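Local structure of rhamnose ABC transporter, rhamnose-binding protein (Actinomyces odontolyticus ATCC 17982, 5BQ3) at residues S42-G47 with W269-L274; L127-V132 with V314-P319; E133-A138 with I171-D176; V294-T299 with R306-N311. The protein probably binds a sugar, likely rhamnose, outside the cell membrane and hands it to the membrane components of an ABC importer. All coordinates share one frame; numbering follows the deposited sequence.

Contact 1 of 4, residues S42-G47 with W269-L274; sequences SDVMLG and WDPAQL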
loop_
_atom_site.group_PDB
_atom_site.type_symbol
_atom_site.label_atom_id
_atom_site.label_comp_id
_atom_site.label_asym_id
_atom_site.label_seq_id
_atom_site.Cartn_x
_atom_site.Cartn_y
_atom_site.Cartn_z
ATOM N N SER A 42 2.237 -9.818 -2.792
ATOM C CA SER A 42 1.615 -9.590 -4.097
ATOM C C SER A 42 0.593 -10.691 -4.439
ATOM O O SER A 42 -0.413 -10.398 -5.086
ATOM C CB SER A 42 2.686 -9.504 -5.177
ATOM O OG SER A 42 2.210 -8.847 -6.338
ATOM N N ASP A 43 0.837 -11.940 -3.982
ATOM C CA ASP A 43 -0.038 -13.093 -4.213
ATOM C C ASP A 43 -1.353 -12.994 -3.417
ATOM O O ASP A 43 -2.364 -13.550 -3.853
ATOM C CB ASP A 43 0.693 -14.410 -3.890
ATOM C CG ASP A 43 1.697 -14.874 -4.943
ATOM O OD1 ASP A 43 1.915 -14.132 -5.932
ATOM O OD2 ASP A 43 2.268 -15.976 -4.777
ATOM N N VAL A 44 -1.343 -12.282 -2.271
ATOM C CA VAL A 44 -2.528 -12.036 -1.432
ATOM C C VAL A 44 -3.452 -11.066 -2.196
ATOM O O VAL A 44 -4.665 -11.266 -2.220
ATOM C CB VAL A 44 -2.146 -11.512 -0.017
ATOM C CG1 VAL A 44 -3.385 -11.169 0.808
ATOM C CG2 VAL A 44 -1.283 -12.522 0.728
HETATM N N MSE A 45 -2.853 -10.046 -2.851
HETATM C CA MSE A 45 -3.525 -9.043 -3.682
HETATM C C MSE A 45 -4.154 -9.724 -4.908
HETATM O O MSE A 45 -5.308 -9.436 -5.234
HETATM C CB MSE A 45 -2.520 -7.947 -4.093
HETATM C CG MSE A 45 -3.073 -6.892 -5.058
HETATM SE SE MSE A 45 -1.673 -5.787 -5.883
HETATM C CE MSE A 45 -0.707 -7.166 -6.896
ATOM N N LEU A 46 -3.407 -10.649 -5.559
ATOM C CA LEU A 46 -3.885 -11.416 -6.721
ATOM C C LEU A 46 -5.034 -12.350 -6.323
ATOM O O LEU A 46 -6.013 -12.460 -7.066
ATOM C CB LEU A 46 -2.750 -12.229 -7.375
ATOM C CG LEU A 46 -1.584 -11.455 -7.994
ATOM C CD1 LEU A 46 -0.362 -12.346 -8.128
ATOM C CD2 LEU A 46 -1.950 -10.871 -9.338
ATOM N N GLY A 47 -4.903 -12.985 -5.152
ATOM C CA GLY A 47 -5.898 -13.889 -4.583
ATOM C C GLY A 47 -7.247 -13.231 -4.359
ATOM O O GLY A 47 -8.284 -13.849 -4.611
ATOM N N TRP A 269 -2.091 -2.177 5.377
ATOM C CA TRP A 269 -3.314 -2.343 4.585
ATOM C C TRP A 269 -3.494 -3.804 4.217
ATOM O O TRP A 269 -2.538 -4.573 4.301
ATOM C CB TRP A 269 -3.262 -1.472 3.308
ATOM C CG TRP A 269 -1.925 -1.487 2.623
ATOM C CD1 TRP A 269 -1.450 -2.440 1.770
ATOM C CD2 TRP A 269 -0.867 -0.532 2.788
ATOM N NE1 TRP A 269 -0.165 -2.135 1.387
ATOM C CE2 TRP A 269 0.217 -0.966 1.994
ATOM C CE3 TRP A 269 -0.732 0.658 3.528
ATOM C CZ2 TRP A 269 1.420 -0.255 1.918
ATOM C CZ3 TRP A 269 0.461 1.360 3.455
ATOM C CH2 TRP A 269 1.520 0.905 2.656
ATOM N N ASP A 270 -4.710 -4.191 3.822
ATOM C CA ASP A 270 -5.009 -5.548 3.376
ATOM C C ASP A 270 -4.842 -5.582 1.846
ATOM O O ASP A 270 -5.666 -4.974 1.151
ATOM C CB ASP A 270 -6.429 -5.969 3.818
ATOM C CG ASP A 270 -6.781 -7.444 3.669
ATOM O OD1 ASP A 270 -5.968 -8.203 3.088
ATOM O OD2 ASP A 270 -7.877 -7.839 4.127
ATOM N N PRO A 271 -3.778 -6.232 1.294
ATOM C CA PRO A 271 -3.603 -6.237 -0.173
ATOM C C PRO A 271 -4.724 -6.962 -0.931
ATOM O O PRO A 271 -4.968 -6.623 -2.087
ATOM C CB PRO A 271 -2.248 -6.924 -0.383
ATOM C CG PRO A 271 -1.967 -7.645 0.861
ATOM C CD PRO A 271 -2.688 -6.963 1.972
ATOM N N ALA A 272 -5.425 -7.918 -0.276
ATOM C CA ALA A 272 -6.551 -8.675 -0.839
ATOM C C ALA A 272 -7.721 -7.752 -1.217
ATOM O O ALA A 272 -8.401 -8.009 -2.216
ATOM C CB ALA A 272 -7.021 -9.725 0.152
ATOM N N GLN A 273 -7.945 -6.680 -0.423
ATOM C CA GLN A 273 -8.995 -5.683 -0.654
ATOM C C GLN A 273 -8.699 -4.853 -1.909
ATOM O O GLN A 273 -9.631 -4.461 -2.611
ATOM C CB GLN A 273 -9.135 -4.755 0.559
ATOM C CG GLN A 273 -9.724 -5.414 1.802
ATOM C CD GLN A 273 -9.928 -4.437 2.937
ATOM O OE1 GLN A 273 -9.085 -3.580 3.232
ATOM N NE2 GLN A 273 -11.047 -4.569 3.626
ATOM N N LEU A 274 -7.406 -4.581 -2.181
ATOM C CA LEU A 274 -6.951 -3.811 -3.337
ATOM C C LEU A 274 -7.272 -4.550 -4.649
ATOM O O LEU A 274 -7.801 -3.932 -5.573
ATOM C CB LEU A 274 -5.443 -3.513 -3.222
ATOM C CG LEU A 274 -4.775 -2.801 -4.397
ATOM C CD1 LEU A 274 -5.111 -1.322 -4.410
ATOM C CD2 LEU A 274 -3.295 -2.989 -4.345
#

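Contact 2 of 4, residues L127-V132 with V314-P319; sequences LFINQV and VVVGDP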
loop_
_atom_site.group_PDB
_atom_site.type_symbol
_atom_site.label_atom_id
_atom_site.label_comp_id
_atom_site.label_asym_id
_atom_site.label_seq_id
_atom_site.Cartn_x
_atom_site.Cartn_y
_atom_site.Cartn_z
ATOM N N LEU A 127 -8.411 3.748 -15.108
ATOM C CA LEU A 127 -8.608 3.904 -13.664
ATOM C C LEU A 127 -7.394 3.419 -12.872
ATOM O O LEU A 127 -6.727 2.470 -13.288
ATOM C CB LEU A 127 -9.847 3.072 -13.252
ATOM C CG LEU A 127 -10.911 3.708 -12.352
ATOM C CD1 LEU A 127 -11.559 4.926 -13.002
ATOM C CD2 LEU A 127 -11.999 2.711 -12.048
ATOM N N PHE A 128 -7.123 4.057 -11.715
ATOM C CA PHE A 128 -6.065 3.659 -10.781
ATOM C C PHE A 128 -6.687 3.362 -9.408
ATOM O O PHE A 128 -7.482 4.159 -8.910
ATOM C CB PHE A 128 -4.938 4.710 -10.674
ATOM C CG PHE A 128 -3.920 4.469 -9.572
ATOM C CD1 PHE A 128 -3.205 3.274 -9.505
ATOM C CD2 PHE A 128 -3.667 5.442 -8.613
ATOM C CE1 PHE A 128 -2.285 3.047 -8.475
ATOM C CE2 PHE A 128 -2.737 5.215 -7.590
ATOM C CZ PHE A 128 -2.049 4.024 -7.534
ATOM N N ILE A 129 -6.340 2.204 -8.818
ATOM C CA ILE A 129 -6.823 1.774 -7.506
ATOM C C ILE A 129 -5.671 1.894 -6.514
ATOM O O ILE A 129 -4.691 1.149 -6.605
ATOM C CB ILE A 129 -7.445 0.339 -7.517
ATOM C CG1 ILE A 129 -8.352 0.072 -8.763
ATOM C CG2 ILE A 129 -8.182 0.036 -6.200
ATOM C CD1 ILE A 129 -9.630 0.958 -8.950
ATOM N N ASN A 130 -5.775 2.858 -5.591
ATOM C CA ASN A 130 -4.769 3.080 -4.561
ATOM C C ASN A 130 -5.235 2.461 -3.248
ATOM O O ASN A 130 -6.413 2.574 -2.898
ATOM C CB ASN A 130 -4.490 4.576 -4.393
ATOM C CG ASN A 130 -3.120 4.937 -3.853
ATOM O OD1 ASN A 130 -2.257 4.090 -3.565
ATOM N ND2 ASN A 130 -2.882 6.230 -3.734
ATOM N N GLN A 131 -4.317 1.789 -2.537
ATOM C CA GLN A 131 -4.584 1.136 -1.249
ATOM C C GLN A 131 -5.059 2.143 -0.215
ATOM O O GLN A 131 -6.107 1.961 0.401
ATOM C CB GLN A 131 -3.319 0.432 -0.703
ATOM C CG GLN A 131 -2.585 -0.467 -1.684
ATOM C CD GLN A 131 -1.392 0.220 -2.298
ATOM O OE1 GLN A 131 -1.516 1.202 -3.043
ATOM N NE2 GLN A 131 -0.206 -0.301 -2.015
ATOM N N VAL A 132 -4.263 3.209 -0.032
ATOM C CA VAL A 132 -4.438 4.267 0.964
ATOM C C VAL A 132 -4.086 5.643 0.378
ATOM O O VAL A 132 -3.271 5.731 -0.542
ATOM C CB VAL A 132 -3.550 3.965 2.217
ATOM C CG1 VAL A 132 -4.141 2.843 3.064
ATOM C CG2 VAL A 132 -2.111 3.631 1.825
ATOM N N VAL A 314 -9.142 5.775 -7.339
ATOM C CA VAL A 314 -10.086 5.170 -6.390
ATOM C C VAL A 314 -9.284 4.707 -5.162
ATOM O O VAL A 314 -8.293 3.994 -5.321
ATOM C CB VAL A 314 -10.896 4.002 -7.028
ATOM C CG1 VAL A 314 -11.881 3.396 -6.032
ATOM C CG2 VAL A 314 -11.617 4.446 -8.301
ATOM N N VAL A 315 -9.690 5.126 -3.952
ATOM C CA VAL A 315 -9.012 4.735 -2.710
ATOM C C VAL A 315 -9.817 3.594 -2.061
ATOM O O VAL A 315 -11.030 3.719 -1.880
ATOM C CB VAL A 315 -8.780 5.936 -1.741
ATOM C CG1 VAL A 315 -8.096 5.493 -0.451
ATOM C CG2 VAL A 315 -7.970 7.041 -2.410
ATOM N N VAL A 316 -9.129 2.480 -1.729
ATOM C CA VAL A 316 -9.708 1.285 -1.098
ATOM C C VAL A 316 -10.274 1.655 0.293
ATOM O O VAL A 316 -11.407 1.287 0.604
ATOM C CB VAL A 316 -8.693 0.104 -1.023
ATOM C CG1 VAL A 316 -9.295 -1.113 -0.325
ATOM C CG2 VAL A 316 -8.195 -0.281 -2.411
ATOM N N GLY A 317 -9.501 2.397 1.086
ATOM C CA GLY A 317 -9.926 2.836 2.410
ATOM C C GLY A 317 -8.818 3.380 3.285
ATOM O O GLY A 317 -7.717 3.658 2.801
ATOM N N ASP A 318 -9.116 3.546 4.586
ATOM C CA ASP A 318 -8.167 4.042 5.585
ATOM C C ASP A 318 -7.162 2.938 5.948
ATOM O O ASP A 318 -7.523 1.759 5.859
ATOM C CB ASP A 318 -8.906 4.540 6.846
ATOM C CG ASP A 318 -9.839 5.729 6.650
ATOM O OD1 ASP A 318 -9.540 6.590 5.791
ATOM O OD2 ASP A 318 -10.831 5.834 7.401
ATOM N N PRO A 319 -5.903 3.268 6.348
ATOM C CA PRO A 319 -4.944 2.201 6.698
ATOM C C PRO A 319 -5.454 1.273 7.806
ATOM O O PRO A 319 -6.134 1.723 8.735
ATOM C CB PRO A 319 -3.697 2.971 7.153
ATOM C CG PRO A 319 -3.821 4.308 6.531
ATOM C CD PRO A 319 -5.287 4.605 6.491
#

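Contact 3 of 4, residues E133-A138 with I171-D176; sequences ESKQVA and IKFMED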
loop_
_atom_site.group_PDB
_atom_site.type_symbol
_atom_site.label_atom_id
_atom_site.label_comp_id
_atom_site.label_asym_id
_atom_site.label_seq_id
_atom_site.Cartn_x
_atom_site.Cartn_y
_atom_site.Cartn_z
ATOM N N GLU A 133 -4.684 6.711 0.936
ATOM C CA GLU A 133 -4.417 8.110 0.586
ATOM C C GLU A 133 -3.224 8.575 1.452
ATOM O O GLU A 133 -3.169 8.249 2.642
ATOM C CB GLU A 133 -5.696 8.967 0.784
ATOM C CG GLU A 133 -5.510 10.472 0.961
ATOM C CD GLU A 133 -4.941 11.260 -0.205
ATOM O OE1 GLU A 133 -5.306 10.964 -1.367
ATOM O OE2 GLU A 133 -4.158 12.206 0.050
ATOM N N SER A 134 -2.264 9.297 0.839
ATOM C CA SER A 134 -1.012 9.777 1.435
ATOM C C SER A 134 -1.201 10.516 2.774
ATOM O O SER A 134 -0.556 10.143 3.753
ATOM C CB SER A 134 -0.271 10.677 0.452
ATOM O OG SER A 134 1.121 10.681 0.713
ATOM N N LYS A 135 -2.091 11.530 2.826
ATOM C CA LYS A 135 -2.369 12.319 4.035
ATOM C C LYS A 135 -2.998 11.455 5.149
ATOM O O LYS A 135 -2.788 11.744 6.330
ATOM C CB LYS A 135 -3.281 13.512 3.702
ATOM C CG LYS A 135 -3.328 14.594 4.781
ATOM C CD LYS A 135 -4.391 15.641 4.482
ATOM C CE LYS A 135 -4.728 16.498 5.680
ATOM N NZ LYS A 135 -3.669 17.501 5.971
ATOM N N GLN A 136 -3.753 10.403 4.778
ATOM C CA GLN A 136 -4.400 9.509 5.739
ATOM C C GLN A 136 -3.377 8.603 6.421
ATOM O O GLN A 136 -3.575 8.256 7.586
ATOM C CB GLN A 136 -5.507 8.680 5.070
ATOM C CG GLN A 136 -6.553 8.118 6.042
ATOM C CD GLN A 136 -7.247 9.169 6.878
ATOM O OE1 GLN A 136 -7.838 10.126 6.367
ATOM N NE2 GLN A 136 -7.193 9.006 8.189
ATOM N N VAL A 137 -2.286 8.236 5.716
ATOM C CA VAL A 137 -1.204 7.406 6.272
ATOM C C VAL A 137 -0.541 8.181 7.423
ATOM O O VAL A 137 -0.358 7.634 8.510
ATOM C CB VAL A 137 -0.171 6.978 5.189
ATOM C CG1 VAL A 137 0.995 6.198 5.799
ATOM C CG2 VAL A 137 -0.834 6.162 4.092
ATOM N N ALA A 138 -0.240 9.470 7.177
ATOM C CA ALA A 138 0.377 10.397 8.113
ATOM C C ALA A 138 -0.487 10.619 9.347
ATOM O O ALA A 138 0.048 10.681 10.453
ATOM C CB ALA A 138 0.632 11.716 7.419
ATOM N N ILE A 171 6.033 12.079 5.806
ATOM C CA ILE A 171 6.761 12.856 6.821
ATOM C C ILE A 171 6.347 14.341 6.724
ATOM O O ILE A 171 6.093 14.956 7.761
ATOM C CB ILE A 171 8.305 12.653 6.708
ATOM C CG1 ILE A 171 8.707 11.230 7.166
ATOM C CG2 ILE A 171 9.095 13.721 7.493
ATOM C CD1 ILE A 171 10.030 10.698 6.593
ATOM N N LYS A 172 6.250 14.896 5.490
ATOM C CA LYS A 172 5.851 16.291 5.250
ATOM C C LYS A 172 4.424 16.545 5.767
ATOM O O LYS A 172 4.209 17.553 6.438
ATOM C CB LYS A 172 5.982 16.665 3.758
ATOM C CG LYS A 172 5.579 18.103 3.392
ATOM C CD LYS A 172 6.524 19.175 3.939
ATOM C CE LYS A 172 5.932 20.555 3.782
ATOM N NZ LYS A 172 6.698 21.579 4.542
ATOM N N PHE A 173 3.470 15.622 5.498
ATOM C CA PHE A 173 2.091 15.746 5.991
ATOM C C PHE A 173 2.072 15.672 7.520
ATOM O O PHE A 173 1.327 16.417 8.156
ATOM C CB PHE A 173 1.166 14.673 5.386
ATOM C CG PHE A 173 0.676 14.907 3.974
ATOM C CD1 PHE A 173 -0.127 16.000 3.669
ATOM C CD2 PHE A 173 0.946 13.989 2.968
ATOM C CE1 PHE A 173 -0.601 16.201 2.369
ATOM C CE2 PHE A 173 0.471 14.188 1.668
ATOM C CZ PHE A 173 -0.298 15.294 1.377
HETATM N N MSE A 174 2.931 14.806 8.103
HETATM C CA MSE A 174 3.091 14.639 9.550
HETATM C C MSE A 174 3.588 15.931 10.200
HETATM O O MSE A 174 2.991 16.379 11.178
HETATM C CB MSE A 174 4.052 13.485 9.859
HETATM C CG MSE A 174 3.356 12.136 9.962
HETATM SE SE MSE A 174 4.545 10.721 10.560
HETATM C CE MSE A 174 4.923 11.360 12.374
ATOM N N GLU A 175 4.642 16.551 9.622
ATOM C CA GLU A 175 5.257 17.801 10.088
ATOM C C GLU A 175 4.277 18.977 9.998
ATOM O O GLU A 175 4.267 19.823 10.893
ATOM C CB GLU A 175 6.538 18.111 9.293
ATOM C CG GLU A 175 7.714 17.216 9.658
ATOM C CD GLU A 175 8.977 17.425 8.846
ATOM O OE1 GLU A 175 8.955 17.167 7.621
ATOM O OE2 GLU A 175 10.006 17.810 9.449
ATOM N N ASP A 176 3.453 19.018 8.934
ATOM C CA ASP A 176 2.438 20.051 8.707
ATOM C C ASP A 176 1.305 19.961 9.739
ATOM O O ASP A 176 0.814 20.993 10.194
ATOM C CB ASP A 176 1.853 19.940 7.283
ATOM C CG ASP A 176 2.793 20.298 6.142
ATOM O OD1 ASP A 176 3.756 21.068 6.377
ATOM O OD2 ASP A 176 2.548 19.834 5.004
#

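Contact 4 of 4, residues V294-T299 with R306-N311; sequences VGEKFT and RTIGEN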
loop_
_atom_site.group_PDB
_atom_site.type_symbol
_atom_site.label_atom_id
_atom_site.label_comp_id
_atom_site.label_asym_id
_atom_site.label_seq_id
_atom_site.Cartn_x
_atom_site.Cartn_y
_atom_site.Cartn_z
ATOM N N VAL A 294 -14.343 11.427 -13.210
ATOM C CA VAL A 294 -14.236 11.912 -11.831
ATOM C C VAL A 294 -15.647 12.217 -11.304
ATOM O O VAL A 294 -16.394 12.970 -11.934
ATOM C CB VAL A 294 -13.288 13.145 -11.730
ATOM C CG1 VAL A 294 -13.167 13.645 -10.292
ATOM C CG2 VAL A 294 -11.904 12.832 -12.308
ATOM N N GLY A 295 -15.995 11.596 -10.179
ATOM C CA GLY A 295 -17.297 11.758 -9.536
ATOM C C GLY A 295 -18.222 10.561 -9.653
ATOM O O GLY A 295 -19.196 10.463 -8.900
ATOM N N GLU A 296 -17.936 9.651 -10.607
ATOM C CA GLU A 296 -18.721 8.436 -10.848
ATOM C C GLU A 296 -18.571 7.437 -9.695
ATOM O O GLU A 296 -17.551 7.436 -9.003
ATOM C CB GLU A 296 -18.318 7.771 -12.175
ATOM C CG GLU A 296 -18.851 8.470 -13.414
ATOM C CD GLU A 296 -18.658 7.706 -14.710
ATOM O OE1 GLU A 296 -17.496 7.384 -15.047
ATOM O OE2 GLU A 296 -19.669 7.451 -15.402
ATOM N N LYS A 297 -19.596 6.591 -9.500
ATOM C CA LYS A 297 -19.637 5.584 -8.439
ATOM C C LYS A 297 -19.861 4.182 -8.990
ATOM O O LYS A 297 -20.622 4.000 -9.944
ATOM C CB LYS A 297 -20.736 5.913 -7.424
ATOM C CG LYS A 297 -20.405 7.079 -6.503
ATOM C CD LYS A 297 -21.531 7.358 -5.519
ATOM C CE LYS A 297 -21.461 6.496 -4.288
ATOM N NZ LYS A 297 -22.772 6.463 -3.591
ATOM N N PHE A 298 -19.213 3.187 -8.357
ATOM C CA PHE A 298 -19.320 1.769 -8.703
ATOM C C PHE A 298 -19.373 0.919 -7.428
ATOM O O PHE A 298 -18.792 1.304 -6.412
ATOM C CB PHE A 298 -18.159 1.330 -9.623
ATOM C CG PHE A 298 -16.787 1.248 -8.989
ATOM C CD1 PHE A 298 -15.988 2.379 -8.877
ATOM C CD2 PHE A 298 -16.281 0.033 -8.542
ATOM C CE1 PHE A 298 -14.720 2.298 -8.298
ATOM C CE2 PHE A 298 -15.018 -0.042 -7.954
ATOM C CZ PHE A 298 -14.243 1.088 -7.844
ATOM N N THR A 299 -20.066 -0.231 -7.485
ATOM C CA THR A 299 -20.186 -1.150 -6.354
ATOM C C THR A 299 -19.003 -2.129 -6.388
ATOM O O THR A 299 -18.741 -2.759 -7.414
ATOM C CB THR A 299 -21.556 -1.858 -6.358
ATOM O OG1 THR A 299 -22.586 -0.887 -6.543
ATOM C CG2 THR A 299 -21.821 -2.631 -5.071
ATOM N N ARG A 306 -17.762 2.783 -4.139
ATOM C CA ARG A 306 -16.546 3.604 -4.195
ATOM C C ARG A 306 -16.708 4.711 -5.234
ATOM O O ARG A 306 -17.349 4.491 -6.261
ATOM C CB ARG A 306 -15.298 2.755 -4.523
ATOM C CG ARG A 306 -14.852 1.770 -3.439
ATOM C CD ARG A 306 -14.358 2.440 -2.161
ATOM N NE ARG A 306 -13.756 1.479 -1.233
ATOM C CZ ARG A 306 -14.437 0.709 -0.388
ATOM N NH1 ARG A 306 -15.761 0.767 -0.344
ATOM N NH2 ARG A 306 -13.798 -0.128 0.415
ATOM N N THR A 307 -16.118 5.889 -4.976
ATOM C CA THR A 307 -16.177 7.043 -5.880
ATOM C C THR A 307 -14.818 7.240 -6.573
ATOM O O THR A 307 -13.769 7.094 -5.939
ATOM C CB THR A 307 -16.623 8.310 -5.108
ATOM O OG1 THR A 307 -17.883 8.062 -4.490
ATOM C CG2 THR A 307 -16.764 9.542 -6.001
ATOM N N ILE A 308 -14.853 7.578 -7.876
ATOM C CA ILE A 308 -13.665 7.881 -8.674
ATOM C C ILE A 308 -13.292 9.336 -8.369
ATOM O O ILE A 308 -14.073 10.249 -8.651
ATOM C CB ILE A 308 -13.890 7.610 -10.193
ATOM C CG1 ILE A 308 -14.259 6.133 -10.451
ATOM C CG2 ILE A 308 -12.665 8.027 -11.021
ATOM C CD1 ILE A 308 -15.124 5.890 -11.654
ATOM N N GLY A 309 -12.132 9.521 -7.750
ATOM C CA GLY A 309 -11.623 10.834 -7.374
ATOM C C GLY A 309 -10.798 11.488 -8.461
ATOM O O GLY A 309 -10.868 11.085 -9.625
ATOM N N GLU A 310 -10.009 12.508 -8.080
ATOM C CA GLU A 310 -9.136 13.262 -8.984
ATOM C C GLU A 310 -8.028 12.355 -9.552
ATOM O O GLU A 310 -7.559 11.444 -8.865
ATOM C CB GLU A 310 -8.542 14.514 -8.295
ATOM C CG GLU A 310 -7.730 14.252 -7.030
ATOM C CD GLU A 310 -8.506 14.308 -5.726
ATOM O OE1 GLU A 310 -9.381 13.438 -5.510
ATOM O OE2 GLU A 310 -8.209 15.202 -4.900
ATOM N N ASN A 311 -7.650 12.606 -10.828
ATOM C CA ASN A 311 -6.646 11.876 -11.619
ATOM C C ASN A 311 -7.066 10.390 -11.790
ATOM O O ASN A 311 -6.215 9.493 -11.788
ATOM C CB ASN A 311 -5.231 12.019 -11.006
ATOM C CG ASN A 311 -4.093 11.687 -11.945
ATOM O OD1 ASN A 311 -3.968 12.245 -13.044
ATOM N ND2 ASN A 311 -3.219 10.786 -11.515
#

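Contact 1 of 4, residues S42-G47 with W269-L274
Met45, modelled as selenomethionine, packs against Pro271 and Leu274 where helix 40-56 meets the first turn of helix 271-287, a helix-helix contact in one lobe of the type I periplasmic binding protein fold. Its side chain can be followed outward. Met45 CB sits 3.4 Å from Pro271 O, with Pro271 CB beside it. Met45 CG lies anti to the backbone N (chi1 175°) and beside its own carbonyl carbon, an orientation that sets it 3.5 Å from Pro271 O. Met45 SE then reaches Leu274 CD2 at 3.6 Å, the two side chains running side by side and pointing the same way. The last bend (chi3 64°) turns CE away from helix 271-287. A long, flexible apolar chain suits this buried seam, and Phe116 of strand 112-116 packs against both Met45 and Leu274. The backbone also comes close here: Met45 CA is 3.2 Å from Pro271 O in a CA-H...O contact.

One residue earlier, Val44 uses its CG1 branch, which lies 3.8 Å from Pro271 CG. Proline fits the first turn of a helix because its nitrogen has no hydrogen to offer, and its compact ring supplies an apolar surface. Asp270 precedes it at the N-cap, where OD1 accepts a weak hydrogen bond from Ala272 N at 3.4 Å. The small side chain of Ala272 allows the helices to approach closely: its CB lies 3.7 Å from Val44 O, and 4.0 Å from Val44 CG1.

Contact 2 of 4, residues L127-V132 with V314-P319
The ring of Phe128, the residue whose carbonyl receives the N-H of Val314, turns one face to its own strand: Asn130 N lies 4.3 Å above the ring plane, over its centre. Thr115 and Asp119 also touch this side chain. At the far end of the contact the puckered ring of Pro319 meets Val132 through its CG, 3.8 Å from Val132 CG1.

The backbones run side by side, their end-to-end directions 14° apart. Val314 grips the residues flanking Ile129, giving its N-H to Phe128 O at 2.8 Å and taking the N-H of Asn130 on its own O, also at 2.8 Å. Val316 N continues the pattern to Asn130 O at 3.0 Å, and a weak bond from Gly317 N to Gln131 O follows. This is parallel pairing at the edge of the six-stranded sheet of one lobe. As in type I periplasmic binding proteins generally, both chains go on from here toward the other lobe, so the pair lies at the root of two interdomain linkers.

Beta-branched residues suit such extended chain, and they divide between the sheet faces. Asn130 and Val315 share one face. Ile129 and Val314 occupy the other, where Leu274 and Ala281 of helix 271-287 cover Ile129. The isoleucine uses both branches: CD1 lies 3.8 Å from Val314 CB, while CG2, anti to the backbone N, meets Val316 CG2 at 3.8 Å, those two side chains crossing at about a right angle. Farther on, Val132 CG1 comes 3.7 Å from Gly317 O.

Contact 3 of 4, residues E133-A138 with I171-D176
Lys135 NZ forms a salt bridge with Glu177 OE2, reaching it after the aliphatic part of the lysine has crossed the ring of Phe173 at about a right angle. Lysine serves both ends of this job, with methylenes for the aromatic face and an ammonium group for an acid one turn beyond Phe173 on helix 165-180. Lys135 CB stands 3.9 Å from the centroid of the Phe173 ring and only 8° off the ring normal, a CH-pi contact well centred over the face. Lys135 CG, anti to the backbone N (chi1 -164°), stays above the same face and comes 3.7 Å from Phe173 CD1.

Ser134 approaches the ring differently. Its OG lies at the edge, near the ring plane, 3.7 Å from Phe173 CE2, and its side chain also touches Ala169 and Trp170. The phenyl group is thus covered on one face by an alkyl chain and met at one edge by a small hydroxyl.

Deeper in the contact helix 134-149 offers just a methyl group, that of Ala138. It is directed toward helix 165-180, with Ala138 CB 3.6 Å from Phe173 CB and 3.8 Å from Met174 CG; its small size allows such a close approach. Met174, a selenomethionine in this crystal, also sets CG 3.6 Å from Ala138 O, and Met141 and Leu142 of helix 134-149 continue the apolar seam.

The axes of segments 134-138 and 171-176 approach to 8.4 Å and cross at -60°. Ile171 of helix 165-180 rests on strand 153-159, so these are two helices packed together beside the parallel sheet of the other lobe, as in the layered alpha/beta architecture of type I periplasmic binding proteins.

Contact 4 of 4, residues V294-T299 with R306-N311
Val294 begins the contact by laying its branched end against the backbone of Gly309, with CG2 3.4 Å from Gly309 O. Gly295 follows, giving its N-H to Ile308 O at 2.8 Å. Its phi of 108° would press a side chain against the preceding carbonyl, so glycine fits here. Glu296 O then accepts the N-H of the same Ile308 at 2.9 Å. Two consecutive residues thus pair with one, the pattern of a G1 beta bulge with Gly295 in its first position. The apolar part of Glu296 is used too, CB lying 3.7 Å from Ile308 CD1, while OE1 is held by the backbone N-H groups of Gly292 and Glu293.

Lys297 faces Thr307 in a non-hydrogen-bonded pair. Its CG comes 3.4 Å from Thr307 OG1, and NZ goes on to a salt bridge with Glu305. Phe298 and Arg306 form the next, hydrogen-bonded pair, joined by Phe298 N to Arg306 O at 3.1 Å and by Arg306 N to Phe298 O at 2.9 Å. Phe298 CG lies between its backbone N and carbonyl carbon (chi1 71°), which brings one ring face to Arg306 CB, 4.2 Å from the Phe298 centroid. Phenylalanine suits this inward side, where Val277, Ala281 and Ala284 of helix 271-287 and Val314 surround it; Arg306 NH1 binds Leu303 O. The two antiparallel strands, 297-299 and 305-307, make a surface beta hairpin.

How the contacts relate
Contacts 1, 2 and 4 build one lobe, while contact 3 belongs to the other. Contact 2 is central: its centre lies about 12 Å from that of contact 1, 15 Å from contact 3 and 11 Å from contact 4, and it touches all three. Helix 271-287 begins in contact 1, packs on the Ile129 face of the sheet edge of contact 2 and reaches the hairpin of contact 4, which leads into strand 313-315. Strand 127-130 leads into helix 134-149 of contact 3. In sequence, contact 3 falls between the halves of both contacts 1 and 2. The chain thus returns late to complete the first lobe, consistent with two lobes joined by more than one chain crossing.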